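Local coordinates for gluconate kinase (Lactobacillus acidophilus, PDB 3LL3), which binds ATP and d-xylulose and is probably an FGGY-family sugar kinase that transfers a phosphate from ATP to a carbohydrate such as gluconate or xylulose, at residues 332-337 with 366-371; 118-123 with 191-196; 206-211 with 233-238. All coordinates share one frame; numbering follows the deposited sequence. Where two conformers were deposited one is given.

Contact 1 of 3, residues 332-337 with 366-371; sequences RNLIFL and PEMARA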
loop_
_atom_site.group_PDB
_atom_site.type_symbol
_atom_site.label_atom_id
_atom_site.label_comp_id
_atom_site.label_asym_id
_atom_site.label_seq_id
_atom_site.Cartn_x
_atom_site.Cartn_y
_atom_site.Cartn_z
ATOM N N ARG A 332 11.158 7.629 -4.925
ATOM C CA ARG A 332 10.200 8.430 -5.686
ATOM C C ARG A 332 8.908 8.641 -4.910
ATOM O O ARG A 332 7.806 8.609 -5.475
ATOM C CB ARG A 332 9.910 7.781 -7.037
ATOM C CG ARG A 332 11.163 7.467 -7.845
ATOM C CD ARG A 332 10.800 7.015 -9.253
ATOM N NE ARG A 332 11.952 6.430 -9.918
ATOM C CZ ARG A 332 12.813 7.133 -10.646
ATOM N NH1 ARG A 332 12.625 8.443 -10.809
ATOM N NH2 ARG A 332 13.848 6.533 -11.215
ATOM N N ASN A 333 9.050 8.858 -3.606
ATOM C CA ASN A 333 7.927 9.188 -2.759
ATOM C C ASN A 333 7.002 8.017 -2.477
ATOM O O ASN A 333 5.866 8.215 -2.053
ATOM C CB ASN A 333 7.124 10.344 -3.359
ATOM C CG ASN A 333 7.722 11.693 -3.042
ATOM O OD1 ASN A 333 8.655 11.807 -2.230
ATOM N ND2 ASN A 333 7.190 12.732 -3.679
ATOM N N LEU A 334 7.469 6.799 -2.700
ATOM C CA LEU A 334 6.663 5.656 -2.320
ATOM C C LEU A 334 6.768 5.450 -0.800
ATOM O O LEU A 334 7.862 5.394 -0.258
ATOM C CB LEU A 334 7.102 4.413 -3.090
ATOM C CG LEU A 334 6.361 3.124 -2.726
ATOM C CD1 LEU A 334 4.856 3.271 -2.998
ATOM C CD2 LEU A 334 6.949 1.954 -3.482
ATOM N N ILE A 335 5.627 5.355 -0.120
ATOM C CA ILE A 335 5.600 5.100 1.316
ATOM C C ILE A 335 5.276 3.633 1.633
ATOM O O ILE A 335 4.321 3.062 1.087
ATOM C CB ILE A 335 4.568 5.987 2.032
ATOM C CG1 ILE A 335 4.999 7.454 1.974
ATOM C CG2 ILE A 335 4.378 5.517 3.498
ATOM C CD1 ILE A 335 6.418 7.694 2.461
ATOM N N PHE A 336 6.075 3.037 2.515
ATOM C CA PHE A 336 5.807 1.705 3.034
ATOM C C PHE A 336 5.606 1.791 4.539
ATOM O O PHE A 336 6.560 2.077 5.274
ATOM C CB PHE A 336 6.952 0.739 2.726
ATOM C CG PHE A 336 6.724 -0.663 3.244
ATOM C CD1 PHE A 336 5.782 -1.502 2.654
ATOM C CD2 PHE A 336 7.459 -1.152 4.311
ATOM C CE1 PHE A 336 5.580 -2.803 3.126
ATOM C CE2 PHE A 336 7.263 -2.437 4.788
ATOM C CZ PHE A 336 6.326 -3.264 4.206
ATOM N N LEU A 337 4.374 1.571 4.995
ATOM C CA LEU A 337 4.137 1.434 6.436
ATOM C C LEU A 337 4.422 -0.028 6.801
ATOM O O LEU A 337 3.782 -0.934 6.279
ATOM C CB LEU A 337 2.704 1.837 6.815
ATOM C CG LEU A 337 2.224 3.247 6.432
ATOM C CD1 LEU A 337 0.764 3.498 6.864
ATOM C CD2 LEU A 337 3.138 4.300 7.036
ATOM N N PRO A 366 12.844 -1.930 -7.866
ATOM C CA PRO A 366 13.789 -1.267 -6.957
ATOM C C PRO A 366 13.114 -0.268 -6.024
ATOM O O PRO A 366 13.487 -0.202 -4.864
ATOM C CB PRO A 366 14.742 -0.561 -7.923
ATOM C CG PRO A 366 14.772 -1.483 -9.102
ATOM C CD PRO A 366 13.334 -1.914 -9.256
ATOM N N GLU A 367 12.158 0.504 -6.531
ATOM C CA GLU A 367 11.407 1.444 -5.703
ATOM C C GLU A 367 10.645 0.744 -4.567
ATOM O O GLU A 367 10.580 1.262 -3.456
ATOM C CB GLU A 367 10.416 2.248 -6.553
ATOM C CG GLU A 367 11.031 3.403 -7.360
ATOM C CD GLU A 367 11.927 2.933 -8.498
ATOM O OE1 GLU A 367 11.715 1.829 -9.052
ATOM O OE2 GLU A 367 12.852 3.681 -8.838
HETATM N N MSE A 368 10.061 -0.421 -4.840
HETATM C CA MSE A 368 9.338 -1.130 -3.785
HETATM C C MSE A 368 10.286 -1.713 -2.768
HETATM O O MSE A 368 10.018 -1.632 -1.579
HETATM C CB MSE A 368 8.416 -2.205 -4.336
HETATM C CG MSE A 368 7.340 -1.574 -5.246
HETATM SE SE MSE A 368 6.025 -2.864 -5.833
HETATM C CE MSE A 368 4.989 -3.066 -4.165
ATOM N N ALA A 369 11.398 -2.277 -3.246
ATOM C CA ALA A 369 12.418 -2.849 -2.372
ATOM C C ALA A 369 12.953 -1.784 -1.440
ATOM O O ALA A 369 13.050 -1.994 -0.236
ATOM C CB ALA A 369 13.572 -3.454 -3.191
ATOM N N ARG A 370 13.303 -0.633 -2.003
ATOM C CA ARG A 370 13.888 0.418 -1.198
ATOM C C ARG A 370 12.876 1.032 -0.238
ATOM O O ARG A 370 13.226 1.391 0.879
ATOM C CB ARG A 370 14.553 1.509 -2.047
ATOM C CG ARG A 370 15.401 2.393 -1.167
ATOM C CD ARG A 370 15.689 3.755 -1.720
ATOM N NE ARG A 370 16.995 3.794 -2.318
ATOM C CZ ARG A 370 18.044 4.455 -1.839
ATOM N NH1 ARG A 370 17.971 5.189 -0.741
ATOM N NH2 ARG A 370 19.170 4.387 -2.498
ATOM N N ALA A 371 11.630 1.169 -0.680
ATOM C CA ALA A 371 10.585 1.710 0.179
ATOM C C ALA A 371 10.427 0.858 1.423
ATOM O O ALA A 371 10.138 1.388 2.491
ATOM C CB ALA A 371 9.232 1.817 -0.567
HETATM O O HOH W 1 8.840 3.885 2.980
#
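R332 reaches E367 in the first turn of the facing helix with an extended side chain, and its NE donates to OE2 of E367 at 3.1 Å in a salt bridge with an N-H...O angle of 154°. The guanidinium presents its edge, but the carboxylate is not aligned with it: the two planes stand 38° apart and OE2 is approached from above its own plane. The E367 chain is bent at chi2, which turns the carboxylate back along the helix, where OE1 takes a second bond from the backbone N of Q364. Two residues on, L334 lays CD2 on the helix among E367, M368 and A371, 3.7 Å from CB of A371 and 4.0 Å from CG of the selenomethionine M368. Its CG lies anti to the backbone N (chi1 177°), which carries the isobutyl group over the helix surface, and H363, F356 and L359 of the same chain also touch it. At F336 the CB sits 3.3 Å from O of A371 and 4.1 Å from CB of the same residue, while the ring leads away, meets the ring of F356 in its own chain and packs on L359 of the second subunit. A water bridges the two backbones here, accepting from N of F336 at 2.9 Å and donating to O of A371. F336 N thus turns to the helix, whereas the neighbouring I335 and L337 pair with V357 and S355. The arrangement is a short two-stranded antiparallel sheet, 335-337 with 354-359, laid against the start of helix 365-388 in the C-terminal part of an FGGY kinase, beside the subunit interface.

Contact 2 of 3, residues 118-123 with 191-196; sequences QQIYRK and QELLDI
K123 and E192 meet at about a right angle, the lysine bending at its last torsion to bring NZ to OE1 of E192 at 2.8 Å. This salt bridge lies on the more solvent-accessible side of a helix pair in the N-terminal part of the FGGY kinase fold, where helices 116-124 and 191-197 run roughly antiparallel, with segment axes 142° apart and 11.5 Å at closest approach. That wide spacing is bridged by long side chains. E192 is fully extended, with CG anti to the backbone N (chi1 -171°), and its carboxylate is shared between two donors from successive turns of the partner helix. Besides the lysine on OE1, the amide of Q119 sends NE2 to OE2 of E192 over 3.3 Å, a long and bent bond with an N-H...O angle of 136°. The Q119 amide and the carboxylate are perpendicular, and both oxygens are approached from above the carboxylate plane. NZ of K123 also has a second anionic partner, D190, whose other carboxylate oxygen receives the backbone N of L193; the two acids would be expected to favour the charged form of the lysine.

Beneath the polar row, the aliphatic part of K123 and the side chain of L193 lie alongside each other, running in opposite senses, with CD of K123 3.9 Å from CG of L193. L193 continues into the buried layer, where I134 of helix 133-143 touches both it and I120. There I120 and L193 cross obliquely, and CG1 of I120 rests 3.7 Å from CD2 of L193.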
loop_
_atom_site.group_PDB
_atom_site.type_symbol
_atom_site.label_atom_id
_atom_site.label_comp_id
_atom_site.label_asym_id
_atom_site.label_seq_id
_atom_site.Cartn_x
_atom_site.Cartn_y
_atom_site.Cartn_z
ATOM N N GLN A 118 -4.080 3.764 31.607
ATOM C CA GLN A 118 -3.424 5.063 31.624
ATOM C C GLN A 118 -2.819 5.339 32.992
ATOM O O GLN A 118 -1.749 5.926 33.101
ATOM C CB GLN A 118 -4.415 6.175 31.249
ATOM C CG GLN A 118 -4.899 6.127 29.803
ATOM C CD GLN A 118 -6.049 5.161 29.582
ATOM O OE1 GLN A 118 -6.389 4.356 30.453
ATOM N NE2 GLN A 118 -6.662 5.239 28.401
ATOM N N GLN A 119 -3.510 4.903 34.038
ATOM C CA GLN A 119 -3.071 5.145 35.405
ATOM C C GLN A 119 -1.868 4.278 35.733
ATOM O O GLN A 119 -0.915 4.730 36.363
ATOM C CB GLN A 119 -4.197 4.855 36.413
ATOM C CG GLN A 119 -3.780 5.178 37.853
ATOM C CD GLN A 119 -4.806 4.747 38.915
ATOM O OE1 GLN A 119 -5.445 3.697 38.799
ATOM N NE2 GLN A 119 -4.938 5.553 39.966
ATOM N N ILE A 120 -1.917 3.024 35.308
ATOM C CA ILE A 120 -0.770 2.135 35.473
ATOM C C ILE A 120 0.474 2.735 34.791
ATOM O O ILE A 120 1.582 2.742 35.361
ATOM C CB ILE A 120 -1.092 0.714 34.953
ATOM C CG1 ILE A 120 -2.006 -0.012 35.941
ATOM C CG2 ILE A 120 0.184 -0.107 34.740
ATOM C CD1 ILE A 120 -2.643 -1.249 35.372
ATOM N N TYR A 121 0.284 3.261 33.583
ATOM C CA TYR A 121 1.368 3.939 32.871
ATOM C C TYR A 121 1.932 5.141 33.641
ATOM O O TYR A 121 3.132 5.281 33.794
ATOM C CB TYR A 121 0.936 4.372 31.467
ATOM C CG TYR A 121 2.070 5.039 30.741
ATOM C CD1 TYR A 121 3.140 4.292 30.262
ATOM C CD2 TYR A 121 2.095 6.417 30.561
ATOM C CE1 TYR A 121 4.213 4.904 29.617
ATOM C CE2 TYR A 121 3.146 7.038 29.912
ATOM C CZ TYR A 121 4.202 6.278 29.446
ATOM O OH TYR A 121 5.245 6.896 28.806
ATOM N N ARG A 122 1.041 6.023 34.078
ATOM C CA ARG A 122 1.455 7.167 34.878
ATOM C C ARG A 122 2.201 6.723 36.139
ATOM O O ARG A 122 3.153 7.383 36.529
ATOM C CB ARG A 122 0.256 8.050 35.242
ATOM C CG ARG A 122 0.074 9.295 34.391
ATOM C CD ARG A 122 -1.182 10.066 34.805
ATOM N NE ARG A 122 -2.295 9.750 33.916
ATOM C CZ ARG A 122 -3.392 9.098 34.276
ATOM N NH1 ARG A 122 -4.331 8.857 33.379
ATOM N NH2 ARG A 122 -3.561 8.703 35.527
ATOM N N LYS A 123 1.807 5.603 36.751
ATOM C CA LYS A 123 2.458 5.122 37.979
ATOM C C LYS A 123 3.783 4.405 37.763
ATOM O O LYS A 123 4.693 4.518 38.589
ATOM C CB LYS A 123 1.547 4.162 38.751
ATOM C CG LYS A 123 0.501 4.825 39.633
ATOM C CD LYS A 123 -0.530 3.794 40.076
ATOM C CE LYS A 123 -1.604 4.427 40.936
ATOM N NZ LYS A 123 -1.032 4.889 42.230
ATOM N N GLN A 191 1.518 0.522 46.190
ATOM C CA GLN A 191 0.541 -0.075 47.119
ATOM C C GLN A 191 -0.879 -0.152 46.564
ATOM O O GLN A 191 -1.580 -1.156 46.738
ATOM C CB GLN A 191 0.502 0.654 48.457
ATOM C CG GLN A 191 -0.366 -0.098 49.496
ATOM C CD GLN A 191 0.242 -1.440 49.876
ATOM O OE1 GLN A 191 -0.380 -2.491 49.719
ATOM N NE2 GLN A 191 1.476 -1.410 50.356
ATOM N N GLU A 192 -1.311 0.931 45.930
ATOM C CA GLU A 192 -2.598 0.978 45.258
ATOM C C GLU A 192 -2.754 -0.149 44.228
ATOM O O GLU A 192 -3.784 -0.816 44.176
ATOM C CB GLU A 192 -2.774 2.348 44.603
ATOM C CG GLU A 192 -4.141 2.617 44.057
ATOM C CD GLU A 192 -4.310 4.060 43.575
ATOM O OE1 GLU A 192 -3.389 4.891 43.790
ATOM O OE2 GLU A 192 -5.376 4.354 42.992
ATOM N N LEU A 193 -1.732 -0.368 43.402
ATOM C CA LEU A 193 -1.800 -1.443 42.407
ATOM C C LEU A 193 -1.796 -2.846 43.059
ATOM O O LEU A 193 -2.488 -3.761 42.598
ATOM C CB LEU A 193 -0.664 -1.306 41.372
ATOM C CG LEU A 193 -0.728 -0.102 40.422
ATOM C CD1 LEU A 193 0.480 -0.054 39.487
ATOM C CD2 LEU A 193 -2.051 -0.072 39.608
ATOM N N LEU A 194 -1.011 -3.019 44.122
ATOM C CA LEU A 194 -1.000 -4.279 44.858
ATOM C C LEU A 194 -2.400 -4.567 45.423
ATOM O O LEU A 194 -2.887 -5.699 45.376
ATOM C CB LEU A 194 0.010 -4.232 46.007
ATOM C CG LEU A 194 1.506 -4.257 45.694
ATOM C CD1 LEU A 194 2.304 -4.043 46.969
ATOM C CD2 LEU A 194 1.887 -5.563 45.022
ATOM N N ASP A 195 -3.047 -3.532 45.942
ATOM C CA ASP A 195 -4.380 -3.712 46.528
ATOM C C ASP A 195 -5.412 -4.148 45.487
ATOM O O ASP A 195 -6.232 -5.032 45.747
ATOM C CB ASP A 195 -4.808 -2.462 47.283
ATOM C CG ASP A 195 -4.028 -2.285 48.585
ATOM O OD1 ASP A 195 -3.389 -3.259 49.040
ATOM O OD2 ASP A 195 -4.027 -1.175 49.145
ATOM N N ILE A 196 -5.331 -3.565 44.293
ATOM C CA ILE A 196 -6.208 -3.939 43.183
ATOM C C ILE A 196 -5.928 -5.378 42.723
ATOM O O ILE A 196 -6.848 -6.126 42.378
ATOM C CB ILE A 196 -6.058 -2.962 42.001
ATOM C CG1 ILE A 196 -6.574 -1.574 42.397
ATOM C CG2 ILE A 196 -6.816 -3.472 40.780
ATOM C CD1 ILE A 196 -6.071 -0.462 41.500
#

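Contact 3 of 3, residues 206-211 with 233-238; sequences KIAQPT and IILGAS
L235 is the side chain that spans this contact, and its CB faces the carbonyls of 206-211, 3.7 Å from O of P210 and 3.9 Å from O of Q209. CG lies anti to the backbone N (chi1 -175°), sending the branch toward the end of strand 206-208. From there CD2 reaches out to O of Q209 at 3.5 Å and to CB of A208 at 3.9 Å; the methyl rests against both, which lie on the same side of it. V170 and D172, on the strand paired with 206-208, also touch this leucine. The backbone departs from regular extension just here: L235 has helical backbone angles and G236 follows with a positive phi. This kink lies within strand 232-238, which belongs to the mixed sheet of the N-terminal part in this actin-like ATPase fold. N of G236 donates to O of P210 at 2.8 Å, in the carbonyl plane and on a lone pair, with an N-H...O angle of 148°. In return CA of P210 approaches O of G236 in a CH...O contact. CB of P210 lies 3.4 Å from O of G236 and also meets CB of A237 at 4.2 Å. On the other flank, CG2 of I234 packs against O of P210 at 3.6 Å, while A438 and A441 of helix 429-441 touch the same isoleucine.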
loop_
_atom_site.group_PDB
_atom_site.type_symbol
_atom_site.label_atom_id
_atom_site.label_comp_id
_atom_site.label_asym_id
_atom_site.label_seq_id
_atom_site.Cartn_x
_atom_site.Cartn_y
_atom_site.Cartn_z
ATOM N N LYS A 206 12.016 -9.650 46.748
ATOM C CA LYS A 206 12.577 -8.388 47.211
ATOM C C LYS A 206 13.365 -7.729 46.076
ATOM O O LYS A 206 13.872 -8.415 45.191
ATOM C CB LYS A 206 13.484 -8.618 48.421
ATOM C CG LYS A 206 12.705 -8.764 49.718
ATOM C CD LYS A 206 13.562 -9.335 50.838
ATOM C CE LYS A 206 12.890 -9.139 52.197
ATOM N NZ LYS A 206 12.891 -7.698 52.592
ATOM N N ILE A 207 13.461 -6.403 46.110
ATOM C CA ILE A 207 14.147 -5.646 45.058
ATOM C C ILE A 207 15.536 -5.209 45.523
ATOM O O ILE A 207 15.679 -4.634 46.602
ATOM C CB ILE A 207 13.333 -4.396 44.651
ATOM C CG1 ILE A 207 11.903 -4.788 44.302
ATOM C CG2 ILE A 207 13.988 -3.702 43.447
ATOM C CD1 ILE A 207 10.945 -3.614 44.178
ATOM N N ALA A 208 16.559 -5.504 44.728
ATOM C CA ALA A 208 17.904 -5.015 45.010
ATOM C C ALA A 208 18.542 -4.421 43.754
ATOM O O ALA A 208 17.943 -4.464 42.675
ATOM C CB ALA A 208 18.776 -6.130 45.567
ATOM N N GLN A 209 19.754 -3.882 43.903
ATOM C CA GLN A 209 20.536 -3.367 42.758
ATOM C C GLN A 209 21.093 -4.509 41.913
ATOM O O GLN A 209 21.368 -5.599 42.434
ATOM C CB GLN A 209 21.745 -2.543 43.216
ATOM C CG GLN A 209 21.508 -1.524 44.311
ATOM C CD GLN A 209 22.818 -1.150 45.001
ATOM O OE1 GLN A 209 23.871 -1.063 44.357
ATOM N NE2 GLN A 209 22.764 -0.947 46.315
ATOM N N PRO A 210 21.281 -4.259 40.603
ATOM C CA PRO A 210 21.850 -5.230 39.655
ATOM C C PRO A 210 23.191 -5.810 40.085
ATOM O O PRO A 210 23.484 -6.942 39.712
ATOM C CB PRO A 210 22.017 -4.413 38.367
ATOM C CG PRO A 210 20.881 -3.423 38.432
ATOM C CD PRO A 210 20.757 -3.062 39.915
ATOM N N THR A 211 23.973 -5.062 40.857
ATOM C CA THR A 211 25.303 -5.504 41.249
ATOM C C THR A 211 25.290 -6.355 42.525
ATOM O O THR A 211 26.333 -6.843 42.959
ATOM C CB THR A 211 26.244 -4.304 41.481
ATOM O OG1 THR A 211 25.554 -3.297 42.232
ATOM C CG2 THR A 211 26.703 -3.701 40.138
ATOM N N ILE A 233 27.080 -15.281 42.526
ATOM C CA ILE A 233 26.012 -14.918 41.628
ATOM C C ILE A 233 25.840 -13.408 41.712
ATOM O O ILE A 233 25.686 -12.857 42.805
ATOM C CB ILE A 233 24.675 -15.571 42.011
ATOM C CG1 ILE A 233 24.788 -17.091 41.929
ATOM C CG2 ILE A 233 23.565 -15.087 41.073
ATOM C CD1 ILE A 233 24.957 -17.589 40.513
ATOM N N ILE A 234 25.886 -12.742 40.561
ATOM C CA ILE A 234 25.578 -11.320 40.483
ATOM C C ILE A 234 24.134 -11.207 40.025
ATOM O O ILE A 234 23.734 -11.813 39.014
ATOM C CB ILE A 234 26.521 -10.599 39.497
ATOM C CG1 ILE A 234 27.975 -11.037 39.739
ATOM C CG2 ILE A 234 26.373 -9.086 39.631
ATOM C CD1 ILE A 234 28.430 -10.920 41.197
ATOM N N LEU A 235 23.340 -10.461 40.782
ATOM C CA LEU A 235 21.918 -10.403 40.523
ATOM C C LEU A 235 21.602 -10.116 39.041
ATOM O O LEU A 235 20.750 -10.766 38.440
ATOM C CB LEU A 235 21.257 -9.376 41.431
ATOM C CG LEU A 235 19.740 -9.327 41.314
ATOM C CD1 LEU A 235 19.110 -10.733 41.494
ATOM C CD2 LEU A 235 19.145 -8.296 42.287
ATOM N N GLY A 236 22.294 -9.156 38.447
ATOM C CA GLY A 236 22.074 -8.870 37.034
ATOM C C GLY A 236 20.902 -7.950 36.753
ATOM O O GLY A 236 20.416 -7.282 37.657
ATOM N N ALA A 237 20.446 -7.917 35.495
ATOM C CA ALA A 237 19.460 -6.943 35.055
ATOM C C ALA A 237 18.741 -7.393 33.788
ATOM O O ALA A 237 18.942 -8.503 33.306
ATOM C CB ALA A 237 20.111 -5.592 34.828
ATOM N N SER A 238 17.894 -6.518 33.267
ATOM C CA SER A 238 17.079 -6.831 32.096
ATOM C C SER A 238 17.895 -6.723 30.793
ATOM O O SER A 238 18.881 -5.982 30.728
ATOM C CB SER A 238 15.915 -5.853 32.034
ATOM O OG SER A 238 16.381 -4.538 31.777
#

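Overall arrangement
Contacts 2 and 3 lie in the N-terminal FGGY domain and contact 1 in the C-terminal one. In the chain, helix 191-197 of contact 2 is followed directly by strand 206-208 of contact 3; their centres are 24 Å apart and their nearest atoms about 9 Å. Contact 1 lies across the centre of the chain from contact 3, at 45 Å between centres, and 43 Å from contact 2. The side chain of F336 in contact 1 is about 12 Å from the bound ATP, whereas those of I120 in contact 2 and A237 in contact 3 are about 13 and 12 Å from the bound d-xylulose.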